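Local atomic coordinates of conserved exported protein (Bacteroides fragilis, PDB entry 3CLW), a protein that is of uncharacterised function but probably hydrolyses O-glycosidic bonds, as a glycoside hydrolase family 30 member. Residues A[361-373]-A[381-393]. Sequence-based numbering, arbitrary orientation.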
ATOM      1  N   SER A 361       1.059  14.288   1.495  1.00 35.14           N
ATOM      2  CA  SER A 361       0.918  14.866   0.175  1.00 36.22           C
ATOM      3  C   SER A 361       0.509  16.307   0.353  1.00 37.50           C
ATOM      4  O   SER A 361      -0.043  16.679   1.396  1.00 36.74           O
ATOM      5  CB  SER A 361      -0.185  14.145  -0.618  1.00 36.71           C
ATOM      6  OG  SER A 361      -0.355  14.719  -1.923  1.00 37.20           O
ATOM      7  N   LEU A 362       0.769  17.114  -0.671  1.00 38.93           N
ATOM      8  CA  LEU A 362       0.292  18.494  -0.687  1.00 40.40           C
ATOM      9  C   LEU A 362      -1.144  18.559  -1.173  1.00 40.11           C
ATOM     10  O   LEU A 362      -1.816  19.555  -0.969  1.00 40.80           O
ATOM     11  CB  LEU A 362       1.199  19.363  -1.565  1.00 41.08           C
ATOM     12  CG  LEU A 362       2.473  19.936  -0.929  1.00 40.98           C
ATOM     13  CD1 LEU A 362       3.446  18.866  -0.467  1.00 40.40           C
ATOM     14  CD2 LEU A 362       3.129  20.776  -1.981  1.00 42.95           C
ATOM     15  N   GLY A 363      -1.608  17.487  -1.814  1.00 40.51           N
ATOM     16  CA  GLY A 363      -2.961  17.423  -2.393  1.00 39.06           C
ATOM     17  C   GLY A 363      -3.880  16.675  -1.458  1.00 39.37           C
ATOM     18  O   GLY A 363      -3.442  16.242  -0.388  1.00 38.80           O
ATOM     19  N   GLU A 364      -5.143  16.508  -1.850  1.00 39.16           N
ATOM     20  CA  GLU A 364      -6.096  15.717  -1.058  1.00 39.79           C
ATOM     21  C   GLU A 364      -6.262  14.347  -1.717  1.00 39.90           C
ATOM     22  O   GLU A 364      -7.319  14.026  -2.279  1.00 39.88           O
ATOM     23  CB  GLU A 364      -7.453  16.427  -0.873  1.00 39.55           C
ATOM     24  CG  GLU A 364      -8.229  15.965   0.398  1.00 40.43           C
ATOM     25  CD  GLU A 364      -9.709  16.457   0.475  1.00 41.34           C
ATOM     26  OE1 GLU A 364     -10.156  17.278  -0.354  1.00 42.99           O
ATOM     27  OE2 GLU A 364     -10.440  16.000   1.370  1.00 41.44           O
ATOM     28  N   ASP A 365      -5.204  13.539  -1.660  1.00 39.75           N
ATOM     29  CA  ASP A 365      -5.155  12.300  -2.450  1.00 39.74           C
ATOM     30  C   ASP A 365      -4.587  11.106  -1.679  1.00 39.44           C
ATOM     31  O   ASP A 365      -4.442  10.042  -2.231  1.00 39.39           O
ATOM     32  CB  ASP A 365      -4.369  12.542  -3.728  1.00 39.75           C
ATOM     33  CG  ASP A 365      -3.124  13.388  -3.493  1.00 41.50           C
ATOM     34  OD1 ASP A 365      -2.478  13.270  -2.442  1.00 41.60           O
ATOM     35  OD2 ASP A 365      -2.793  14.213  -4.366  1.00 46.96           O
ATOM     36  N   VAL A 366      -4.301  11.302  -0.391  1.00 38.81           N
ATOM     37  CA  VAL A 366      -3.749  10.277   0.510  1.00 38.33           C
ATOM     38  C   VAL A 366      -4.264  10.625   1.931  1.00 37.53           C
ATOM     39  O   VAL A 366      -5.083  11.529   2.057  1.00 37.13           O
ATOM     40  CB  VAL A 366      -2.205  10.205   0.458  1.00 37.73           C
ATOM     41  CG1 VAL A 366      -1.698   9.768  -0.943  1.00 38.68           C
ATOM     42  CG2 VAL A 366      -1.583  11.516   0.888  1.00 38.15           C
ATOM     43  N   PRO A 367      -3.891   9.838   2.958  1.00 37.21           N
ATOM     44  CA  PRO A 367      -4.308  10.074   4.362  1.00 37.00           C
ATOM     45  C   PRO A 367      -4.025  11.473   4.950  1.00 36.76           C
ATOM     46  O   PRO A 367      -4.884  12.028   5.623  1.00 37.14           O
ATOM     47  CB  PRO A 367      -3.537   9.011   5.135  1.00 35.51           C
ATOM     48  CG  PRO A 367      -3.365   7.924   4.124  1.00 37.61           C
ATOM     49  CD  PRO A 367      -3.110   8.593   2.831  1.00 36.66           C
ATOM     50  N   ILE A 368      -2.830  12.003   4.740  1.00 36.81           N
ATOM     51  CA  ILE A 368      -2.426  13.258   5.365  1.00 37.06           C
ATOM     52  C   ILE A 368      -2.100  14.275   4.288  1.00 37.29           C
ATOM     53  O   ILE A 368      -1.277  14.025   3.395  1.00 36.71           O
ATOM     54  CB  ILE A 368      -1.202  13.113   6.335  1.00 36.73           C
ATOM     55  CG1 ILE A 368      -1.574  12.306   7.580  1.00 37.79           C
ATOM     56  CG2 ILE A 368      -0.685  14.503   6.792  1.00 36.84           C
ATOM     57  CD1 ILE A 368      -0.330  11.717   8.353  1.00 36.54           C
ATOM     58  N   GLN A 369      -2.784  15.415   4.372  1.00 37.90           N
ATOM     59  CA  GLN A 369      -2.487  16.564   3.545  1.00 37.82           C
ATOM     60  C   GLN A 369      -1.691  17.600   4.353  1.00 37.56           C
ATOM     61  O   GLN A 369      -2.012  17.900   5.487  1.00 37.94           O
ATOM     62  CB  GLN A 369      -3.760  17.175   2.977  1.00 38.11           C
ATOM     63  CG  GLN A 369      -3.496  18.472   2.222  1.00 36.76           C
ATOM     64  CD  GLN A 369      -4.679  18.921   1.434  1.00 38.27           C
ATOM     65  OE1 GLN A 369      -5.821  18.754   1.853  1.00 41.97           O
ATOM     66  NE2 GLN A 369      -4.423  19.500   0.278  1.00 39.08           N
ATOM     67  N   LEU A 370      -0.643  18.106   3.736  1.00 37.87           N
ATOM     68  CA  LEU A 370       0.313  19.004   4.344  1.00 38.46           C
ATOM     69  C   LEU A 370      -0.054  20.369   3.802  1.00 38.21           C
ATOM     70  O   LEU A 370      -0.139  20.522   2.589  1.00 38.83           O
ATOM     71  CB  LEU A 370       1.707  18.634   3.839  1.00 38.16           C
ATOM     72  CG  LEU A 370       2.690  17.734   4.600  1.00 39.89           C
ATOM     73  CD1 LEU A 370       2.097  16.824   5.705  1.00 38.59           C
ATOM     74  CD2 LEU A 370       3.449  16.944   3.573  1.00 38.81           C
ATOM     75  N   LEU A 371      -0.312  21.331   4.684  1.00 37.32           N
ATOM     76  CA  LEU A 371      -0.737  22.681   4.244  1.00 37.58           C
ATOM     77  C   LEU A 371       0.358  23.689   4.560  1.00 36.37           C
ATOM     78  O   LEU A 371       0.820  23.735   5.680  1.00 36.38           O
ATOM     79  CB  LEU A 371      -2.060  23.105   4.901  1.00 36.91           C
ATOM     80  CG  LEU A 371      -3.228  22.125   4.689  1.00 38.99           C
ATOM     81  CD1 LEU A 371      -4.405  22.375   5.648  1.00 40.62           C
ATOM     82  CD2 LEU A 371      -3.722  22.130   3.252  1.00 41.46           C
ATOM     83  N   PRO A 372       0.780  24.492   3.574  1.00 36.36           N
ATOM     84  CA  PRO A 372       1.804  25.487   3.913  1.00 37.02           C
ATOM     85  C   PRO A 372       1.326  26.352   5.086  1.00 37.02           C
ATOM     86  O   PRO A 372       0.127  26.579   5.219  1.00 36.82           O
ATOM     87  CB  PRO A 372       1.902  26.333   2.650  1.00 36.17           C
ATOM     88  CG  PRO A 372       1.459  25.409   1.549  1.00 37.44           C
ATOM     89  CD  PRO A 372       0.341  24.616   2.172  1.00 36.49           C
ATOM     90  N   LEU A 373       2.230  26.777   5.960  1.00 38.10           N
ATOM     91  CA  LEU A 373       1.864  27.811   6.937  1.00 39.87           C
ATOM     92  C   LEU A 373       1.370  29.049   6.167  1.00 40.36           C
ATOM     93  O   LEU A 373       1.636  29.197   4.960  1.00 40.42           O
ATOM     94  CB  LEU A 373       3.037  28.134   7.856  1.00 40.07           C
ATOM     95  CG  LEU A 373       3.595  26.905   8.580  1.00 41.46           C
ATOM     96  CD1 LEU A 373       4.758  27.246   9.491  1.00 41.05           C
ATOM     97  CD2 LEU A 373       2.489  26.166   9.345  1.00 41.41           C
ATOM     98  N   LEU A 381       7.117  23.726   2.664  1.00 36.14           N
ATOM     99  CA  LEU A 381       6.764  22.434   3.303  1.00 35.53           C
ATOM    100  C   LEU A 381       7.944  21.507   3.493  1.00 35.26           C
ATOM    101  O   LEU A 381       7.833  20.537   4.267  1.00 36.56           O
ATOM    102  CB  LEU A 381       5.630  21.711   2.550  1.00 34.97           C
ATOM    103  CG  LEU A 381       4.250  22.381   2.681  1.00 34.71           C
ATOM    104  CD1 LEU A 381       3.224  21.813   1.683  1.00 35.15           C
ATOM    105  CD2 LEU A 381       3.732  22.275   4.101  1.00 33.30           C
ATOM    106  N   GLN A 382       9.070  21.782   2.827  1.00 34.44           N
ATOM    107  CA  GLN A 382      10.315  21.027   3.117  1.00 35.02           C
ATOM    108  C   GLN A 382      10.805  21.250   4.577  1.00 35.16           C
ATOM    109  O   GLN A 382      11.524  20.412   5.174  1.00 35.69           O
ATOM    110  CB  GLN A 382      11.410  21.353   2.090  1.00 34.53           C
ATOM    111  CG  GLN A 382      11.065  20.861   0.685  1.00 35.57           C
ATOM    112  CD  GLN A 382      12.190  20.989  -0.351  1.00 36.84           C
ATOM    113  OE1 GLN A 382      13.192  21.665  -0.132  1.00 39.26           O
ATOM    114  NE2 GLN A 382      12.016  20.320  -1.493  1.00 39.27           N
ATOM    115  N   TYR A 383      10.354  22.355   5.168  1.00 34.50           N
ATOM    116  CA  TYR A 383      10.835  22.798   6.477  1.00 34.58           C
ATOM    117  C   TYR A 383       9.831  22.730   7.624  1.00 34.22           C
ATOM    118  O   TYR A 383      10.220  22.433   8.736  1.00 34.82           O
ATOM    119  CB  TYR A 383      11.437  24.230   6.368  1.00 34.02           C
ATOM    120  CG  TYR A 383      12.469  24.305   5.264  1.00 33.39           C
ATOM    121  CD1 TYR A 383      13.638  23.544   5.328  1.00 30.94           C
ATOM    122  CD2 TYR A 383      12.260  25.099   4.140  1.00 33.43           C
ATOM    123  CE1 TYR A 383      14.566  23.583   4.301  1.00 34.33           C
ATOM    124  CE2 TYR A 383      13.182  25.152   3.110  1.00 33.19           C
ATOM    125  CZ  TYR A 383      14.329  24.396   3.194  1.00 34.81           C
ATOM    126  OH  TYR A 383      15.263  24.450   2.176  1.00 37.78           O
ATOM    127  N   ASP A 384       8.568  23.048   7.343  1.00 35.09           N
ATOM    128  CA  ASP A 384       7.495  23.156   8.349  1.00 35.97           C
ATOM    129  C   ASP A 384       6.155  23.256   7.605  1.00 35.91           C
ATOM    130  O   ASP A 384       6.129  23.593   6.431  1.00 36.08           O
ATOM    131  CB  ASP A 384       7.703  24.431   9.182  1.00 35.07           C
ATOM    132  CG  ASP A 384       6.982  24.402  10.510  1.00 35.81           C
ATOM    133  OD1 ASP A 384       6.142  23.515  10.749  1.00 37.41           O
ATOM    134  OD2 ASP A 384       7.234  25.305  11.336  1.00 36.45           O
ATOM    135  N   GLY A 385       5.039  23.001   8.283  1.00 36.10           N
ATOM    136  CA  GLY A 385       3.737  23.097   7.638  1.00 36.09           C
ATOM    137  C   GLY A 385       2.661  22.701   8.617  1.00 37.45           C
ATOM    138  O   GLY A 385       2.934  22.454   9.764  1.00 36.33           O
ATOM    139  N   GLU A 386       1.425  22.637   8.140  1.00 39.40           N
ATOM    140  CA  GLU A 386       0.268  22.224   8.932  1.00 41.40           C
ATOM    141  C   GLU A 386      -0.230  20.832   8.476  1.00 40.18           C
ATOM    142  O   GLU A 386      -0.362  20.561   7.296  1.00 39.13           O
ATOM    143  CB  GLU A 386      -0.872  23.253   8.776  1.00 41.04           C
ATOM    144  CG  GLU A 386      -2.036  23.061   9.756  1.00 45.28           C
ATOM    145  CD  GLU A 386      -3.365  23.631   9.263  1.00 46.49           C
ATOM    146  OE1 GLU A 386      -3.375  24.540   8.395  1.00 51.23           O
ATOM    147  OE2 GLU A 386      -4.418  23.166   9.762  1.00 51.98           O
ATOM    148  N   ILE A 387      -0.517  19.983   9.449  1.00 40.41           N
ATOM    149  CA  ILE A 387      -1.042  18.638   9.231  1.00 40.05           C
ATOM    150  C   ILE A 387      -2.585  18.683   9.112  1.00 40.19           C
ATOM    151  O   ILE A 387      -3.273  19.230   9.977  1.00 39.54           O
ATOM    152  CB  ILE A 387      -0.596  17.721  10.400  1.00 39.94           C
ATOM    153  CG1 ILE A 387       0.925  17.642  10.444  1.00 38.84           C
ATOM    154  CG2 ILE A 387      -1.215  16.344  10.307  1.00 38.64           C
ATOM    155  CD1 ILE A 387       1.460  17.472  11.836  1.00 37.77           C
ATOM    156  N   SER A 388      -3.118  18.124   8.027  1.00 39.78           N
ATOM    157  CA  SER A 388      -4.563  18.007   7.879  1.00 39.71           C
ATOM    158  C   SER A 388      -4.928  16.541   7.542  1.00 39.21           C
ATOM    159  O   SER A 388      -4.458  16.006   6.550  1.00 39.65           O
ATOM    160  CB  SER A 388      -4.988  18.984   6.778  1.00 39.93           C
ATOM    161  OG  SER A 388      -6.359  18.887   6.470  1.00 41.81           O
ATOM    162  N   THR A 389      -5.731  15.876   8.365  1.00 38.08           N
ATOM    163  CA  THR A 389      -6.169  14.512   8.040  1.00 37.64           C
ATOM    164  C   THR A 389      -7.269  14.537   6.982  1.00 37.74           C
ATOM    165  O   THR A 389      -8.085  15.453   6.967  1.00 37.25           O
ATOM    166  CB  THR A 389      -6.650  13.702   9.282  1.00 38.13           C
ATOM    167  OG1 THR A 389      -7.833  14.301   9.837  1.00 38.90           O
ATOM    168  CG2 THR A 389      -5.559  13.657  10.331  1.00 35.88           C
ATOM    169  N   THR A 390      -7.254  13.574   6.058  1.00 36.14           N
ATOM    170  CA  THR A 390      -8.314  13.492   5.087  1.00 35.31           C
ATOM    171  C   THR A 390      -9.286  12.420   5.551  1.00 35.03           C
ATOM    172  O   THR A 390      -8.998  11.675   6.498  1.00 35.70           O
ATOM    173  CB  THR A 390      -7.786  13.167   3.667  1.00 36.03           C
ATOM    174  OG1 THR A 390      -7.287  11.827   3.648  1.00 35.10           O
ATOM    175  CG2 THR A 390      -6.696  14.137   3.236  1.00 33.58           C
ATOM    176  N   LYS A 391     -10.451  12.342   4.923  1.00 34.49           N
ATOM    177  CA  LYS A 391     -11.383  11.263   5.256  1.00 34.73           C
ATOM    178  C   LYS A 391     -10.845   9.876   4.816  1.00 34.14           C
ATOM    179  O   LYS A 391     -11.319   8.830   5.300  1.00 34.82           O
ATOM    180  CB  LYS A 391     -12.761  11.539   4.658  1.00 34.50           C
ATOM    181  CG  LYS A 391     -13.468  12.757   5.303  1.00 36.35           C
ATOM    182  CD  LYS A 391     -13.918  12.417   6.724  1.00 37.66           C
ATOM    183  CE  LYS A 391     -14.529  13.626   7.425  1.00 38.19           C
ATOM    184  NZ  LYS A 391     -15.023  13.216   8.778  1.00 40.34           N
ATOM    185  N   MET A 392      -9.878   9.900   3.892  1.00 32.87           N
ATOM    186  CA  MET A 392      -9.194   8.730   3.399  1.00 30.92           C
ATOM    187  C   MET A 392      -8.389   8.159   4.540  1.00 32.57           C
ATOM    188  O   MET A 392      -8.293   6.952   4.666  1.00 33.14           O
ATOM    189  CB  MET A 392      -8.303   9.055   2.187  1.00 30.99           C
ATOM    190  CG  MET A 392      -9.089   9.215   0.844  1.00 30.27           C
ATOM    191  SD  MET A 392      -8.249   9.922  -0.577  1.00 24.70           S
ATOM    192  CE  MET A 392      -8.094  11.646  -0.032  1.00 27.87           C
ATOM    193  N   LEU A 393      -7.835   9.012   5.404  1.00 32.71           N
ATOM    194  CA  LEU A 393      -7.107   8.468   6.534  1.00 32.94           C
ATOM    195  C   LEU A 393      -8.075   7.678   7.396  1.00 33.15           C
ATOM    196  O   LEU A 393      -7.807   6.549   7.770  1.00 33.58           O
ATOM    197  CB  LEU A 393      -6.390   9.566   7.354  1.00 33.41           C
ATOM    198  CG  LEU A 393      -5.466   9.079   8.493  1.00 33.27           C
ATOM    199  CD1 LEU A 393      -4.378  10.091   8.837  1.00 33.81           C
ATOM    200  CD2 LEU A 393      -6.262   8.789   9.755  1.00 34.16           C
TER
HETATM  201  O   HOH W   1     -10.842  13.283   2.295  1.00 37.17           O
HETATM  202  O   HOH W   2      -7.106  18.000   4.170  1.00 48.66           O
HETATM  203  O   HOH W   3       5.080  25.926   5.273  1.00 35.93           O
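The antiparallel half of a small mixed sheet, in which 368-371 lies between 360-361 and 386-389, is extended at one end by a helix N-cap and joins Q369 and L371 to S388 and E386. The axes of strands 368-371 and 386-389 approach to 4.7 Å, with an angle of 149° between their N-to-C directions, and both hydrogen-bonded pairs are closed by reciprocal N-H···O=C bonds; that from L371 N to E386 O is 2.7 Å long and nearly straight (167°). On the face of Q369 and L371, L371 CD1 lies against S388 CB at 3.6 Å, while the extended E386 side chain runs alongside the leucine. A water links Q369 OE1 to S388 OG, and NE2 donates to L362 O, so both polar atoms of the Q369 side-chain amide are engaged, which should hold its orientation. I368 and I387 instead point together to the other face, their CG2 methyls 4.0 Å apart, each anti to its own backbone N, and both side chains pack on I45 of helix 39-50. Where the ladder ends, T390 N donates to P367 O (2.9 Å). The hydroxyl of T390 stands between its backbone N and carbonyl carbon (chi1 69°), 2.7 Å from V366 O, with P367 O a second possible acceptor for its proton; the oxygen accepts weak capping bonds from M392 N and L393 N. P367 CB rests on L393 CB, while the bent M392 side chain brings CE to 3.4 Å from E364 O; the E364 carboxylate forms a salt bridge with R330 and a hydrogen bond with S331. At the far end L381 reaches in: CD1 meets L362 CG tip to tip at a tight 3.3 Å, and CD2 lies beside L371 O. The arrangement is that of a beta-hairpin with a long connection, its second strand passing through an N-capping threonine directly into helix 391-400.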